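Local structure of extracellular ligand-binding receptor (Sphaerobacter thermophilus, 4ZPJ) at residues Asn74-Thr79 with Ala327-Ile332; Thr307-Tyr312 with Val337-Tyr342; Ala286-Ser291 with Tyr407-Val412; Leu60-Gly65 with Ser130-Ala135. The protein probably binds a small solute outside the membrane and passes it to an ABC transporter, as a substrate-binding protein of the leucine-binding family. All blocks are in the same frame, centred on the assembly; numbering follows the deposited sequence.

Interactions 1, 2 and 3 form a row, in which interaction 2 touches both others. Centres of interactions 1 and 2 are about 11 Å apart, joined by the R76 to D338 salt bridge. Centres of interactions 2 and 3 are about 10 Å apart, with a probable hydrogen bond between T310 OG1 and N409 O. The centre of interaction 4 is about 21 Å from that of interaction 1, although L61 packs on L75; helix 68-84 follows strand 55-61. The segments of interactions 1 and 4 alternate along the chain. Interaction 4 closes before interactions 2 and 3 open, and interaction 2 is nested within interaction 3. The contacts thus bring chain-distant parts together into one alpha/beta binding protein.

Interaction 1 of 4, residues Asn74-Thr79 with Ala327-Ile332; sequences NLRGLT and ARHEGI. With ZN (zinc ion), chain B.
R76 lays the aliphatic part of its side chain against the imidazole of H329. The nearest atoms are R76 CD and H329 CE1, 3.4 Å apart, and R76 CG also lies close to CE1. The approach to the ring is oblique. The guanidinium plane stands at 75° to the imidazole plane, so the two flat groups do not stack. A bend at chi3 (-59°) turns the guanidinium away from the ring, and R76 NE makes a salt bridge with D338. The chain neighbour of H329, R328, lays its CG over one face of the imidazole, toward the rim.

H329 ND1 binds a zinc ion at 2.4 Å. A second ligand of this metal comes from outside the two segments. The ring is thus held by the metal at ND1 and packed by carbon at CE1.

R328 reaches back toward T79. Its NH2 stops 3.9 Å from T79 O, and its charge is met by D83 in a salt bridge. T79 OG1 donates a hydrogen bond to L75 O, 3.0 Å, which also accepts from T79 N.

The contact is a surface zinc site beside helix 68-84. H329 starts a type I' turn just after helix 316-328, and F325 of that helix meets its ring. Helix 68-84 carries R76 and T79, and packs L75 on strands 55-61 and 92-100.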
loop_
_atom_site.group_PDB
_atom_site.type_symbol
_atom_site.label_atom_id
_atom_site.label_comp_id
_atom_site.label_asym_id
_atom_site.label_seq_id
_atom_site.Cartn_x
_atom_site.Cartn_y
_atom_site.Cartn_z
ATOM N N ASN A 74 9.398 3.906 -0.537
ATOM C CA ASN A 74 9.616 2.638 -1.137
ATOM C C ASN A 74 11.144 2.353 -1.188
ATOM O O ASN A 74 11.576 1.241 -0.872
ATOM C CB ASN A 74 8.958 2.586 -2.527
ATOM C CG ASN A 74 7.482 2.122 -2.502
ATOM O OD1 ASN A 74 6.851 1.922 -1.458
ATOM N ND2 ASN A 74 6.960 1.901 -3.663
ATOM N N LEU A 75 11.938 3.361 -1.576
ATOM C CA LEU A 75 13.361 3.188 -1.722
ATOM C C LEU A 75 14.030 2.944 -0.393
ATOM O O LEU A 75 14.899 2.083 -0.294
ATOM C CB LEU A 75 13.996 4.362 -2.488
ATOM C CG LEU A 75 15.476 4.400 -2.713
ATOM C CD1 LEU A 75 15.910 3.197 -3.514
ATOM C CD2 LEU A 75 15.906 5.708 -3.393
ATOM N N ARG A 76 13.624 3.643 0.645
ATOM C CA ARG A 76 14.139 3.317 1.991
ATOM C C ARG A 76 13.852 1.897 2.443
ATOM O O ARG A 76 14.718 1.233 3.009
ATOM C CB ARG A 76 13.551 4.249 3.032
ATOM C CG ARG A 76 14.015 5.692 2.893
ATOM C CD ARG A 76 13.473 6.559 4.024
ATOM N NE ARG A 76 12.023 6.595 4.117
ATOM C CZ ARG A 76 11.248 7.632 3.744
ATOM N NH1 ARG A 76 11.759 8.762 3.206
ATOM N NH2 ARG A 76 9.931 7.546 3.897
ATOM N N GLY A 77 12.635 1.413 2.247
ATOM C CA GLY A 77 12.314 0.022 2.670
ATOM C C GLY A 77 13.140 -1.013 1.901
ATOM O O GLY A 77 13.677 -1.967 2.448
ATOM N N LEU A 78 13.208 -0.801 0.609
ATOM C CA LEU A 78 13.880 -1.692 -0.313
ATOM C C LEU A 78 15.364 -1.817 -0.008
ATOM O O LEU A 78 15.866 -2.942 0.048
ATOM C CB LEU A 78 13.613 -1.133 -1.688
ATOM C CG LEU A 78 13.862 -1.754 -3.028
ATOM C CD1 LEU A 78 15.346 -1.971 -3.195
ATOM C CD2 LEU A 78 13.016 -2.995 -3.274
ATOM N N THR A 79 16.070 -0.699 0.224
ATOM C CA THR A 79 17.491 -0.772 0.476
ATOM C C THR A 79 17.804 -1.327 1.847
ATOM O O THR A 79 18.764 -2.042 1.996
ATOM C CB THR A 79 18.224 0.577 0.290
ATOM O OG1 THR A 79 17.539 1.615 0.999
ATOM C CG2 THR A 79 18.224 0.919 -1.144
ATOM N N ALA A 327 17.248 2.946 13.545
ATOM C CA ALA A 327 18.709 3.120 13.654
ATOM C C ALA A 327 19.264 3.853 12.424
ATOM O O ALA A 327 20.179 4.621 12.530
ATOM C CB ALA A 327 19.430 1.788 13.866
ATOM N N ARG A 328 18.671 3.630 11.272
ATOM C CA ARG A 328 19.108 4.207 10.026
ATOM C C ARG A 328 18.515 5.571 9.747
ATOM O O ARG A 328 18.971 6.286 8.852
ATOM C CB ARG A 328 18.683 3.269 8.923
ATOM C CG ARG A 328 19.401 3.441 7.609
ATOM C CD ARG A 328 19.922 2.082 7.129
ATOM N NE ARG A 328 19.958 1.989 5.667
ATOM C CZ ARG A 328 20.480 0.979 4.979
ATOM N NH1 ARG A 328 21.043 -0.051 5.601
ATOM N NH2 ARG A 328 20.450 1.011 3.651
ATOM N N HIS A 329 17.466 5.949 10.468
ATOM C CA HIS A 329 16.716 7.146 10.059
ATOM C C HIS A 329 16.430 8.017 11.230
ATOM O O HIS A 329 15.396 8.694 11.270
ATOM C CB HIS A 329 15.420 6.774 9.300
ATOM C CG HIS A 329 15.672 6.118 7.980
ATOM N ND1 HIS A 329 16.170 6.792 6.886
ATOM C CD2 HIS A 329 15.530 4.835 7.591
ATOM C CE1 HIS A 329 16.295 5.962 5.875
ATOM N NE2 HIS A 329 15.923 4.762 6.280
ATOM N N GLU A 330 17.351 7.986 12.180
ATOM C CA GLU A 330 17.403 8.957 13.255
ATOM C C GLU A 330 16.121 8.970 14.036
ATOM O O GLU A 330 15.571 10.035 14.250
ATOM C CB GLU A 330 17.673 10.358 12.675
ATOM C CG GLU A 330 18.939 10.452 11.808
ATOM C CD GLU A 330 20.156 10.965 12.561
ATOM O OE1 GLU A 330 19.973 11.609 13.609
ATOM O OE2 GLU A 330 21.291 10.741 12.090
ATOM N N GLY A 331 15.661 7.780 14.453
ATOM C CA GLY A 331 14.463 7.598 15.313
ATOM C C GLY A 331 13.099 7.672 14.611
ATOM O O GLY A 331 12.067 7.446 15.252
ATOM N N ILE A 332 13.077 7.983 13.306
ATOM C CA ILE A 332 11.829 8.100 12.592
ATOM C C ILE A 332 11.217 6.697 12.358
ATOM O O ILE A 332 11.910 5.725 12.035
ATOM C CB ILE A 332 11.979 8.886 11.283
ATOM C CG1 ILE A 332 12.442 10.331 11.583
ATOM C CG2 ILE A 332 10.651 8.949 10.541
ATOM C CD1 ILE A 332 13.015 11.029 10.371
HETATM ZN ZN ZN B . 15.630 9.119 6.904
#

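Interaction 2 of 4, residues Thr307-Tyr312 with Val337-Tyr342; sequences TLYTAY and VDYAGY
Y309 and Y339 set their rings nearly parallel, with planes 10° apart. The rings are slid well past each other and barely overlap, with centroids 5.0 Å apart. The ring rims meet, Y309 CG 3.6 Å from Y339 CD1, and Y309 CB comes slightly closer. It sits over one face of the Y339 ring, 3.9 Å from its centroid and 26° off the normal, as a CH-pi contact. Y309 CB is nearest to Y339 CG, at 3.5 Å. Both tyrosines hold CG anti to the backbone N, which brings the Y339 ring across under the start of the Y309 side chain.

L308 adds to the same patch. Its side chain crosses that of Y339 at about a right angle, with L308 CG 4.0 Å from Y339 CE2. L308 O lies over the face that Y309 CB covers, toward the rim. With an alanine in place of Y339, Y309 CB would probably lose the ring face beneath it, and L308 would be left with a gap at its side.

No hydrogen bond crosses this buried contact. Y309 OH makes a hydrogen bond with S318 OG. Further along, T310 OG1 forms an ST turn by accepting from Y312 N, and it also bonds to N409 O.

V322 of helix 316-328 packs on Y309. The loop between strand 304-307 and helix 316-328 thus packs on helix 336-354 in the buried middle of the binding-protein fold, with L308 resting on I394 of strand 390-401.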
loop_
_atom_site.group_PDB
_atom_site.type_symbol
_atom_site.label_atom_id
_atom_site.label_comp_id
_atom_site.label_asym_id
_atom_site.label_seq_id
_atom_site.Cartn_x
_atom_site.Cartn_y
_atom_site.Cartn_z
ATOM N N THR A 307 -5.324 -1.553 7.808
ATOM C CA THR A 307 -4.046 -1.153 7.241
ATOM C C THR A 307 -3.098 -2.316 6.965
ATOM O O THR A 307 -3.255 -3.438 7.481
ATOM C CB THR A 307 -3.310 -0.124 8.130
ATOM O OG1 THR A 307 -2.232 0.525 7.381
ATOM C CG2 THR A 307 -2.774 -0.768 9.394
ATOM N N LEU A 308 -2.109 -2.016 6.153
ATOM C CA LEU A 308 -1.090 -2.967 5.750
ATOM C C LEU A 308 -0.059 -3.148 6.888
ATOM O O LEU A 308 0.520 -4.205 7.057
ATOM C CB LEU A 308 -0.436 -2.438 4.481
ATOM C CG LEU A 308 -0.051 -3.316 3.303
ATOM C CD1 LEU A 308 -1.160 -4.142 2.691
ATOM C CD2 LEU A 308 0.549 -2.370 2.264
ATOM N N TYR A 309 0.184 -2.097 7.661
ATOM C CA TYR A 309 1.310 -2.103 8.599
ATOM C C TYR A 309 1.212 -0.935 9.537
ATOM O O TYR A 309 0.802 0.143 9.128
ATOM C CB TYR A 309 2.699 -2.039 7.899
ATOM C CG TYR A 309 3.839 -2.162 8.926
ATOM C CD1 TYR A 309 4.012 -3.307 9.669
ATOM C CD2 TYR A 309 4.664 -1.114 9.194
ATOM C CE1 TYR A 309 4.983 -3.394 10.662
ATOM C CE2 TYR A 309 5.634 -1.187 10.172
ATOM C CZ TYR A 309 5.785 -2.309 10.912
ATOM O OH TYR A 309 6.793 -2.363 11.894
ATOM N N THR A 310 1.621 -1.161 10.785
ATOM C CA THR A 310 1.893 -0.100 11.739
ATOM C C THR A 310 3.125 -0.534 12.504
ATOM O O THR A 310 3.242 -1.704 12.834
ATOM C CB THR A 310 0.734 0.057 12.753
ATOM O OG1 THR A 310 1.116 0.899 13.821
ATOM C CG2 THR A 310 0.256 -1.352 13.339
ATOM N N ALA A 311 4.007 0.441 12.798
ATOM C CA ALA A 311 5.166 0.300 13.623
ATOM C C ALA A 311 4.900 -0.179 15.070
ATOM O O ALA A 311 5.827 -0.680 15.780
ATOM C CB ALA A 311 5.928 1.604 13.593
ATOM N N TYR A 312 3.648 -0.096 15.510
ATOM C CA TYR A 312 3.281 -0.599 16.854
ATOM C C TYR A 312 2.814 -2.043 16.860
ATOM O O TYR A 312 2.243 -2.492 17.853
ATOM C CB TYR A 312 2.247 0.323 17.531
ATOM C CG TYR A 312 2.868 1.709 17.759
ATOM C CD1 TYR A 312 3.619 2.014 18.933
ATOM C CD2 TYR A 312 2.860 2.636 16.745
ATOM C CE1 TYR A 312 4.245 3.255 19.073
ATOM C CE2 TYR A 312 3.471 3.876 16.879
ATOM C CZ TYR A 312 4.174 4.177 18.033
ATOM O OH TYR A 312 4.762 5.409 18.077
ATOM N N VAL A 337 4.481 3.002 3.063
ATOM C CA VAL A 337 5.350 2.963 1.927
ATOM C C VAL A 337 6.746 2.384 2.237
ATOM O O VAL A 337 7.355 1.779 1.376
ATOM C CB VAL A 337 5.460 4.353 1.241
ATOM C CG1 VAL A 337 4.092 4.751 0.698
ATOM C CG2 VAL A 337 5.982 5.423 2.223
ATOM N N ASP A 338 7.260 2.623 3.425
ATOM C CA ASP A 338 8.506 2.011 3.869
ATOM C C ASP A 338 8.273 0.537 3.998
ATOM O O ASP A 338 9.117 -0.235 3.623
ATOM C CB ASP A 338 8.982 2.549 5.225
ATOM C CG ASP A 338 9.013 4.100 5.298
ATOM O OD1 ASP A 338 9.868 4.729 4.660
ATOM O OD2 ASP A 338 8.206 4.665 6.068
ATOM N N TYR A 339 7.123 0.136 4.554
ATOM C CA TYR A 339 6.827 -1.264 4.744
ATOM C C TYR A 339 6.785 -2.002 3.407
ATOM O O TYR A 339 7.371 -3.123 3.225
ATOM C CB TYR A 339 5.483 -1.435 5.499
ATOM C CG TYR A 339 4.990 -2.872 5.434
ATOM C CD1 TYR A 339 5.556 -3.854 6.206
ATOM C CD2 TYR A 339 4.023 -3.246 4.505
ATOM C CE1 TYR A 339 5.105 -5.184 6.124
ATOM C CE2 TYR A 339 3.613 -4.573 4.367
ATOM C CZ TYR A 339 4.120 -5.531 5.182
ATOM O OH TYR A 339 3.649 -6.835 5.039
ATOM N N ALA A 340 6.071 -1.402 2.465
ATOM C CA ALA A 340 5.855 -2.035 1.167
ATOM C C ALA A 340 7.160 -2.193 0.362
ATOM O O ALA A 340 7.375 -3.246 -0.249
ATOM C CB ALA A 340 4.817 -1.257 0.357
ATOM N N GLY A 341 8.042 -1.193 0.426
ATOM C CA GLY A 341 9.408 -1.298 -0.108
ATOM C C GLY A 341 10.239 -2.401 0.539
ATOM O O GLY A 341 10.937 -3.172 -0.134
ATOM N N TYR A 342 10.150 -2.500 1.843
ATOM C CA TYR A 342 10.835 -3.547 2.564
ATOM C C TYR A 342 10.434 -4.974 2.105
ATOM O O TYR A 342 11.258 -5.825 1.842
ATOM C CB TYR A 342 10.576 -3.341 4.056
ATOM C CG TYR A 342 11.284 -4.343 4.882
ATOM C CD1 TYR A 342 12.662 -4.237 5.097
ATOM C CD2 TYR A 342 10.599 -5.417 5.438
ATOM C CE1 TYR A 342 13.354 -5.170 5.856
ATOM C CE2 TYR A 342 11.293 -6.368 6.152
ATOM C CZ TYR A 342 12.658 -6.232 6.371
ATOM O OH TYR A 342 13.284 -7.182 7.129
#

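Interaction 3 of 4, residues Ala286-Ser291 with Tyr407-Val412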
loop_
_atom_site.group_PDB
_atom_site.type_symbol
_atom_site.label_atom_id
_atom_site.label_comp_id
_atom_site.label_asym_id
_atom_site.label_seq_id
_atom_site.Cartn_x
_atom_site.Cartn_y
_atom_site.Cartn_z
ATOM N N ALA A 286 -4.726 4.471 4.757
ATOM C CA ALA A 286 -3.862 5.503 4.155
ATOM C C ALA A 286 -4.013 6.889 4.790
ATOM O O ALA A 286 -3.050 7.710 4.857
ATOM C CB ALA A 286 -4.150 5.582 2.670
ATOM N N ASP A 287 -5.209 7.151 5.298
ATOM C CA ASP A 287 -5.558 8.500 5.750
ATOM C C ASP A 287 -5.017 8.712 7.160
ATOM O O ASP A 287 -4.945 9.829 7.626
ATOM C CB ASP A 287 -7.096 8.727 5.747
ATOM C CG ASP A 287 -7.691 9.086 4.338
ATOM O OD1 ASP A 287 -7.370 8.410 3.319
ATOM O OD2 ASP A 287 -8.524 10.055 4.276
ATOM N N VAL A 288 -4.667 7.639 7.866
ATOM C CA VAL A 288 -4.083 7.792 9.200
ATOM C C VAL A 288 -2.645 7.230 9.250
ATOM O O VAL A 288 -2.137 6.819 10.304
ATOM C CB VAL A 288 -4.979 7.167 10.295
ATOM C CG1 VAL A 288 -6.280 7.943 10.403
ATOM C CG2 VAL A 288 -5.242 5.693 10.041
ATOM N N ASP A 289 -1.985 7.209 8.102
ATOM C CA ASP A 289 -0.614 6.740 8.008
ATOM C C ASP A 289 0.286 7.544 8.932
ATOM O O ASP A 289 0.083 8.751 9.146
ATOM C CB ASP A 289 -0.084 6.872 6.573
ATOM C CG ASP A 289 1.367 6.283 6.413
ATOM O OD1 ASP A 289 1.538 5.072 6.649
ATOM O OD2 ASP A 289 2.322 7.023 6.083
ATOM N N GLN A 290 1.305 6.851 9.438
ATOM C CA GLN A 290 2.309 7.342 10.339
ATOM C C GLN A 290 2.889 8.671 9.940
ATOM O O GLN A 290 3.101 9.504 10.771
ATOM C CB GLN A 290 3.510 6.363 10.315
ATOM C CG GLN A 290 4.545 6.683 11.378
ATOM C CD GLN A 290 4.019 6.312 12.739
ATOM O OE1 GLN A 290 3.464 5.212 12.911
ATOM N NE2 GLN A 290 4.159 7.206 13.701
ATOM N N SER A 291 3.169 8.850 8.667
ATOM C CA SER A 291 3.739 10.114 8.205
ATOM C C SER A 291 2.849 11.309 8.469
ATOM O O SER A 291 3.348 12.428 8.556
ATOM C CB SER A 291 4.035 10.059 6.723
ATOM O OG SER A 291 2.913 9.544 6.029
ATOM N N TYR A 407 0.983 9.951 18.821
ATOM C CA TYR A 407 -0.180 9.305 18.224
ATOM C C TYR A 407 0.237 8.037 17.540
ATOM O O TYR A 407 1.224 8.020 16.885
ATOM C CB TYR A 407 -0.847 10.241 17.217
ATOM C CG TYR A 407 -1.497 11.400 17.917
ATOM C CD1 TYR A 407 -2.699 11.219 18.578
ATOM C CD2 TYR A 407 -0.901 12.667 17.942
ATOM C CE1 TYR A 407 -3.318 12.261 19.224
ATOM C CE2 TYR A 407 -1.523 13.751 18.598
ATOM C CZ TYR A 407 -2.727 13.532 19.237
ATOM O OH TYR A 407 -3.386 14.539 19.905
ATOM N N ALA A 408 -0.505 6.956 17.738
ATOM C CA ALA A 408 -0.029 5.627 17.335
ATOM C C ALA A 408 -1.186 4.874 16.735
ATOM O O ALA A 408 -2.246 4.884 17.304
ATOM C CB ALA A 408 0.456 4.863 18.594
ATOM N N ASN A 409 -0.974 4.139 15.659
ATOM C CA ASN A 409 -1.963 3.126 15.224
ATOM C C ASN A 409 -1.765 1.797 15.935
ATOM O O ASN A 409 -0.756 1.124 15.711
ATOM C CB ASN A 409 -1.857 2.893 13.732
ATOM C CG ASN A 409 -2.507 3.997 12.951
ATOM O OD1 ASN A 409 -3.727 4.149 12.974
ATOM N ND2 ASN A 409 -1.714 4.757 12.271
ATOM N N ILE A 410 -2.713 1.441 16.794
ATOM C CA ILE A 410 -2.595 0.265 17.637
ATOM C C ILE A 410 -3.417 -0.876 17.036
ATOM O O ILE A 410 -4.579 -0.678 16.597
ATOM C CB ILE A 410 -3.027 0.590 19.082
ATOM C CG1 ILE A 410 -2.162 1.726 19.647
ATOM C CG2 ILE A 410 -2.969 -0.657 19.979
ATOM C CD1 ILE A 410 -0.697 1.414 19.884
ATOM N N VAL A 411 -2.822 -2.064 16.990
ATOM C CA VAL A 411 -3.485 -3.205 16.377
ATOM C C VAL A 411 -4.547 -3.801 17.289
ATOM O O VAL A 411 -4.244 -4.166 18.418
ATOM C CB VAL A 411 -2.491 -4.291 15.995
ATOM C CG1 VAL A 411 -3.208 -5.516 15.440
ATOM C CG2 VAL A 411 -1.518 -3.757 14.953
ATOM N N VAL A 412 -5.792 -3.881 16.810
ATOM C CA VAL A 412 -6.865 -4.503 17.609
ATOM C C VAL A 412 -7.223 -5.906 17.138
ATOM O O VAL A 412 -7.695 -6.736 17.939
ATOM C CB VAL A 412 -8.129 -3.621 17.777
ATOM C CG1 VAL A 412 -7.786 -2.262 18.377
ATOM C CG2 VAL A 412 -8.852 -3.369 16.492
HETATM O O HOH W 1 1.228 3.958 13.790
#
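N409 turns its CG anti to its own carbonyl carbon (chi1 -77°), which aims the amide at V288 of the facing loop. V288 CG2, set between its backbone N and carbonyl carbon, is the methyl that meets N409 OD1. N409 ND2 donates to V288 O at 2.9 Å with an N-H...O angle of 156°. The acceptor lies close to the amide plane, while the donor is tilted 28° from the plane of the V288 carbonyl. That bond fixes which end of the amide is nitrogen. The other end, N409 OD1, is buried against V288 CG2 at 3.6 Å and has no hydrogen-bond partner in the model.

A water joins the two segments a second time. It donates to Q290 OE1 at 2.7 Å and accepts from N409 N at 2.9 Å, with a weaker bond from N409 ND2. N409 is thus gripped through both side chain and backbone. Replacing N409 by a leucine is likely to leave V288 O without its donor and to cost the water its weak third bond.

The loop is stiffened from within. D289 OD2 accepts from S291 OG at 2.6 Å with its anti lone pair, and S291 N meets it from above the carboxylate plane.

The S291 N bond makes this an Asx turn. The turn lies in the loop after 281-283, the outermost strand of a parallel sheet. The contact ties the edge of that parallel alpha/beta sheet to strand 407-418 of the antiparallel sheet, in a chain of the periplasmic binding protein fold.

Interaction 4 of 4, residues Leu60-Gly65 with Ser130-Ala135; sequences LLTLSG and SNEAAA
The flat group here is the carboxylate of E132, and T62 OG1 lies almost equally far from both its oxygens, across from CG. T62 OG1 is 3.0 Å from E132 OE2 and 3.1 Å from OE1. The bond from T62 OG1 to OE1 is weak, and its proton has another acceptor within reach.

The setting is the Rossmann-like alpha/beta unit of a periplasmic binding protein. T62 follows strand 55-61, and E132 stands in the first turn of helix 130-142. That helix comes after strand 123-126, which pairs in parallel with strand 55-61; L60 bonds to A125 through the backbone. The contact thus joins the end of one strand to the helix after its neighbour.

E132 crosses to T62 with its chain extended beyond CG. T62 carries OG1 anti to its carbonyl carbon (chi1 -69°), which points the hydroxyl at the carboxylate. Both residues are buried, and S101 OG hydrogen-bonds to T62 OG1 and to E132 OE2. This closes a small network of side-chain oxygens. A108 of helix 105-117 packs on E132. Lying at the start of a helix, the carboxylate would probably be stabilised in its charged form. Its OE1 also accepts a hydrogen bond from L129 N, just ahead of the helix.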
loop_
_atom_site.group_PDB
_atom_site.type_symbol
_atom_site.label_atom_id
_atom_site.label_comp_id
_atom_site.label_asym_id
_atom_site.label_seq_id
_atom_site.Cartn_x
_atom_site.Cartn_y
_atom_site.Cartn_z
ATOM N N LEU A 60 12.455 1.630 -10.609
ATOM C CA LEU A 60 11.755 2.759 -11.265
ATOM C C LEU A 60 10.809 3.314 -10.219
ATOM O O LEU A 60 9.902 2.601 -9.745
ATOM C CB LEU A 60 10.928 2.266 -12.453
ATOM C CG LEU A 60 10.160 3.375 -13.200
ATOM C CD1 LEU A 60 11.118 4.156 -14.085
ATOM C CD2 LEU A 60 9.054 2.814 -14.085
ATOM N N LEU A 61 11.001 4.565 -9.821
ATOM C CA LEU A 61 10.149 5.129 -8.771
ATOM C C LEU A 61 9.837 6.567 -9.105
ATOM O O LEU A 61 10.555 7.190 -9.905
ATOM C CB LEU A 61 10.836 4.983 -7.389
ATOM C CG LEU A 61 10.755 3.574 -6.738
ATOM C CD1 LEU A 61 11.595 3.489 -5.464
ATOM C CD2 LEU A 61 9.337 3.159 -6.418
ATOM N N THR A 62 8.782 7.100 -8.486
ATOM C CA THR A 62 8.514 8.527 -8.551
ATOM C C THR A 62 9.194 9.129 -7.378
ATOM O O THR A 62 8.770 8.886 -6.232
ATOM C CB THR A 62 7.020 8.883 -8.498
ATOM O OG1 THR A 62 6.409 8.456 -9.697
ATOM C CG2 THR A 62 6.836 10.360 -8.377
ATOM N N LEU A 63 10.268 9.897 -7.645
ATOM C CA LEU A 63 11.106 10.366 -6.564
ATOM C C LEU A 63 11.242 11.875 -6.460
ATOM O O LEU A 63 11.953 12.336 -5.580
ATOM C CB LEU A 63 12.501 9.758 -6.661
ATOM C CG LEU A 63 12.612 8.228 -6.510
ATOM C CD1 LEU A 63 13.986 7.771 -7.036
ATOM C CD2 LEU A 63 12.397 7.860 -5.065
ATOM N N SER A 64 10.592 12.607 -7.360
ATOM C CA SER A 64 10.425 14.058 -7.302
ATOM C C SER A 64 8.975 14.412 -7.681
ATOM O O SER A 64 8.198 13.546 -8.014
ATOM C CB SER A 64 11.371 14.735 -8.290
ATOM O OG SER A 64 11.169 14.196 -9.582
ATOM N N GLY A 65 8.626 15.699 -7.660
ATOM C CA GLY A 65 7.214 16.130 -7.704
ATOM C C GLY A 65 6.487 15.766 -6.392
ATOM O O GLY A 65 7.048 15.142 -5.491
ATOM N N SER A 130 -0.337 4.417 -10.615
ATOM C CA SER A 130 -1.137 3.524 -11.428
ATOM C C SER A 130 -1.104 3.916 -12.872
ATOM O O SER A 130 -1.006 3.044 -13.733
ATOM C CB SER A 130 -2.607 3.495 -10.961
ATOM O OG SER A 130 -2.714 2.929 -9.663
ATOM N N ASN A 131 -1.178 5.215 -13.170
ATOM C CA ASN A 131 -1.018 5.619 -14.582
ATOM C C ASN A 131 0.371 5.255 -15.143
ATOM O O ASN A 131 0.475 4.910 -16.296
ATOM C CB ASN A 131 -1.407 7.097 -14.859
ATOM C CG ASN A 131 -0.595 8.108 -14.043
ATOM O OD1 ASN A 131 0.375 7.774 -13.360
ATOM N ND2 ASN A 131 -1.003 9.375 -14.124
ATOM N N GLU A 132 1.416 5.263 -14.316
ATOM C CA GLU A 132 2.744 4.858 -14.806
ATOM C C GLU A 132 2.755 3.337 -15.088
ATOM O O GLU A 132 3.269 2.884 -16.096
ATOM C CB GLU A 132 3.832 5.206 -13.791
ATOM C CG GLU A 132 4.304 6.650 -13.777
ATOM C CD GLU A 132 5.131 6.987 -12.538
ATOM O OE1 GLU A 132 5.013 6.303 -11.442
ATOM O OE2 GLU A 132 5.890 7.970 -12.654
ATOM N N ALA A 133 2.142 2.562 -14.197
ATOM C CA ALA A 133 2.023 1.089 -14.379
ATOM C C ALA A 133 1.321 0.692 -15.678
ATOM O O ALA A 133 1.802 -0.183 -16.418
ATOM C CB ALA A 133 1.252 0.485 -13.215
ATOM N N ALA A 134 0.162 1.309 -15.921
ATOM C CA ALA A 134 -0.594 1.047 -17.129
ATOM C C ALA A 134 0.233 1.422 -18.384
ATOM O O ALA A 134 0.240 0.689 -19.390
ATOM C CB ALA A 134 -1.926 1.818 -17.109
ATOM N N ALA A 135 0.947 2.539 -18.325
ATOM C CA ALA A 135 1.749 2.936 -19.478
ATOM C C ALA A 135 2.974 2.021 -19.706
ATOM O O ALA A 135 3.404 1.885 -20.814
ATOM C CB ALA A 135 2.152 4.402 -19.375
#